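Local structure of putative esterase (Sulfolobus solfataricus P2, 2RAU) at residues N50-L54 with I137-Q143. The protein is a putative esterase or lipase, probably a serine hydrolase of the alpha/beta type, that binds calcium in the crystal. Sequence-based numbering, arbitrary orientation.
Sequences NDAVL and IKRDSGQ. With CA (calcium ion), chain C.
I137 reaches the strand with both of its branches. Its CG2 meets A52 CB at 3.7 Å, and its CD1 lies 3.8 Å from L54 CB. CG1 stands anti to the carbonyl carbon (chi1 -70°), which leaves CG2 anti to the backbone N, and the two branches spread over alternate strand residues whose CB atoms point toward the helix. The L54 and I137 side chains cross at about a right angle. One helical turn on, S141 OG is 3.7 Å from A52 CB. Q143, two residues past S141, is bent at chi2 and brings its amide beside the D51 carboxylate. The amide and carboxylate planes are 33° apart. D51 OD1 and Q143 OE1 are 3.5 Å apart, but both are acceptors and do not bond. K171 forms a salt bridge with D51 OD1. The same oxygen accepts from A52 N through its anti lone pair, at 2.8 Å. With an alanine at D51, K171 would probably lose this charge partner, A52 N its side-chain acceptor, and the Q143 amide the carboxylate it packs against. The contact packs helix 123-141 against strand 52-56 of the central sheet, consistent with an alpha/beta-hydrolase fold. The axes of 137-141 and 52-54 run roughly antiparallel, at 147°. Strand 52-56 lies between the parallel strands 94-100 and 146-151, whose Y97 and I146 also touch A52 and I137. Within the helix end, S141 OG donates to I137 O at 2.6 Å, from above the carbonyl plane, while S141 N comes from the opposite face. OG also accepts from Q143 N at 3.1 Å, forming an ST turn. This turn spans G142, whose phi is positive. G142 O binds the calcium ion at 2.4 Å, and E144 and two waters are further ligands.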
loop_
_atom_site.group_PDB
_atom_site.type_symbol
_atom_site.label_atom_id
_atom_site.label_comp_id
_atom_site.label_asym_id
_atom_site.label_seq_id
_atom_site.Cartn_x
_atom_site.Cartn_y
_atom_site.Cartn_z
ATOM N N ASN A 50 20.754 -4.813 -5.595
ATOM C CA ASN A 50 20.724 -4.830 -7.046
ATOM C C ASN A 50 19.326 -4.799 -7.614
ATOM O O ASN A 50 18.359 -5.078 -6.935
ATOM C CB ASN A 50 21.470 -6.040 -7.583
ATOM C CG ASN A 50 22.966 -5.900 -7.426
ATOM O OD1 ASN A 50 23.553 -6.594 -6.618
ATOM N ND2 ASN A 50 23.582 -4.969 -8.158
ATOM N N ASP A 51 19.255 -4.412 -8.883
ATOM C CA ASP A 51 18.012 -4.325 -9.641
ATOM C C ASP A 51 17.127 -3.252 -9.050
ATOM O O ASP A 51 17.631 -2.319 -8.410
ATOM C CB ASP A 51 17.293 -5.658 -9.701
ATOM C CG ASP A 51 16.589 -5.880 -11.024
ATOM O OD1 ASP A 51 15.740 -5.060 -11.476
ATOM O OD2 ASP A 51 16.889 -6.919 -11.621
ATOM N N ALA A 52 15.825 -3.381 -9.291
ATOM C CA ALA A 52 14.863 -2.390 -8.808
ATOM C C ALA A 52 13.443 -2.950 -8.744
ATOM O O ALA A 52 12.907 -3.430 -9.748
ATOM C CB ALA A 52 14.915 -1.121 -9.692
ATOM N N VAL A 53 12.860 -2.897 -7.542
ATOM C CA VAL A 53 11.455 -3.206 -7.294
ATOM C C VAL A 53 10.820 -1.997 -6.660
ATOM O O VAL A 53 11.313 -1.538 -5.642
ATOM C CB VAL A 53 11.281 -4.394 -6.320
ATOM C CG1 VAL A 53 9.838 -4.700 -6.179
ATOM C CG2 VAL A 53 12.086 -5.622 -6.843
ATOM N N LEU A 54 9.734 -1.501 -7.246
ATOM C CA LEU A 54 8.959 -0.411 -6.660
ATOM C C LEU A 54 7.615 -0.985 -6.193
ATOM O O LEU A 54 6.884 -1.651 -6.963
ATOM C CB LEU A 54 8.723 0.736 -7.660
ATOM C CG LEU A 54 7.680 1.815 -7.315
ATOM C CD1 LEU A 54 8.146 2.586 -6.038
ATOM C CD2 LEU A 54 7.431 2.716 -8.522
ATOM N N ILE A 137 14.203 6.239 -10.031
ATOM C CA ILE A 137 14.671 4.869 -9.803
ATOM C C ILE A 137 15.564 4.363 -10.913
ATOM O O ILE A 137 16.539 3.659 -10.656
ATOM C CB ILE A 137 13.468 3.911 -9.612
ATOM C CG1 ILE A 137 12.780 4.203 -8.281
ATOM C CG2 ILE A 137 13.892 2.447 -9.626
ATOM C CD1 ILE A 137 11.542 3.315 -8.009
ATOM N N LYS A 138 15.194 4.649 -12.154
ATOM C CA LYS A 138 15.983 4.193 -13.286
ATOM C C LYS A 138 17.415 4.704 -13.194
ATOM O O LYS A 138 18.375 3.955 -13.437
ATOM C CB LYS A 138 15.348 4.623 -14.605
ATOM C CG LYS A 138 14.045 3.964 -14.948
ATOM C CD LYS A 138 13.705 4.347 -16.391
ATOM C CE LYS A 138 12.427 3.749 -16.816
ATOM N NZ LYS A 138 12.339 3.713 -18.293
ATOM N N ARG A 139 17.562 5.980 -12.851
ATOM C CA ARG A 139 18.858 6.574 -12.701
ATOM C C ARG A 139 19.577 6.089 -11.438
ATOM O O ARG A 139 20.784 5.796 -11.478
ATOM C CB ARG A 139 18.751 8.104 -12.698
ATOM C CG ARG A 139 20.118 8.758 -12.731
ATOM C CD ARG A 139 20.042 10.254 -12.803
ATOM N NE ARG A 139 21.367 10.797 -13.086
ATOM C CZ ARG A 139 21.851 11.927 -12.583
ATOM N NH1 ARG A 139 21.155 12.634 -11.697
ATOM N NH2 ARG A 139 23.055 12.328 -12.919
ATOM N N ASP A 140 18.874 6.046 -10.320
ATOM C CA ASP A 140 19.471 5.562 -9.091
ATOM C C ASP A 140 19.956 4.083 -9.122
ATOM O O ASP A 140 21.030 3.778 -8.634
ATOM C CB ASP A 140 18.483 5.719 -7.957
ATOM C CG ASP A 140 19.100 5.409 -6.595
ATOM O OD1 ASP A 140 19.956 6.208 -6.180
ATOM O OD2 ASP A 140 18.739 4.393 -5.970
ATOM N N SER A 141 19.139 3.195 -9.682
ATOM C CA SER A 141 19.410 1.761 -9.733
ATOM C C SER A 141 20.158 1.322 -10.968
ATOM O O SER A 141 20.722 0.224 -11.033
ATOM C CB SER A 141 18.090 1.044 -9.761
ATOM O OG SER A 141 17.429 1.255 -10.965
ATOM N N GLY A 142 20.145 2.167 -11.989
ATOM C CA GLY A 142 20.686 1.799 -13.253
ATOM C C GLY A 142 19.840 0.893 -14.114
ATOM O O GLY A 142 20.299 0.511 -15.141
ATOM N N GLN A 143 18.597 0.590 -13.762
ATOM C CA GLN A 143 17.765 -0.314 -14.536
ATOM C C GLN A 143 16.996 0.486 -15.585
ATOM O O GLN A 143 16.567 1.582 -15.310
ATOM C CB GLN A 143 16.831 -1.026 -13.572
ATOM C CG GLN A 143 17.522 -2.003 -12.603
ATOM C CD GLN A 143 18.161 -3.143 -13.349
ATOM O OE1 GLN A 143 17.524 -3.784 -14.165
ATOM N NE2 GLN A 143 19.430 -3.339 -13.134
HETATM CA CA CA C . 21.109 0.671 -17.373
HETATM O O HOH W 1 22.410 0.028 -19.423
HETATM O O HOH W 2 21.086 3.273 -16.843
#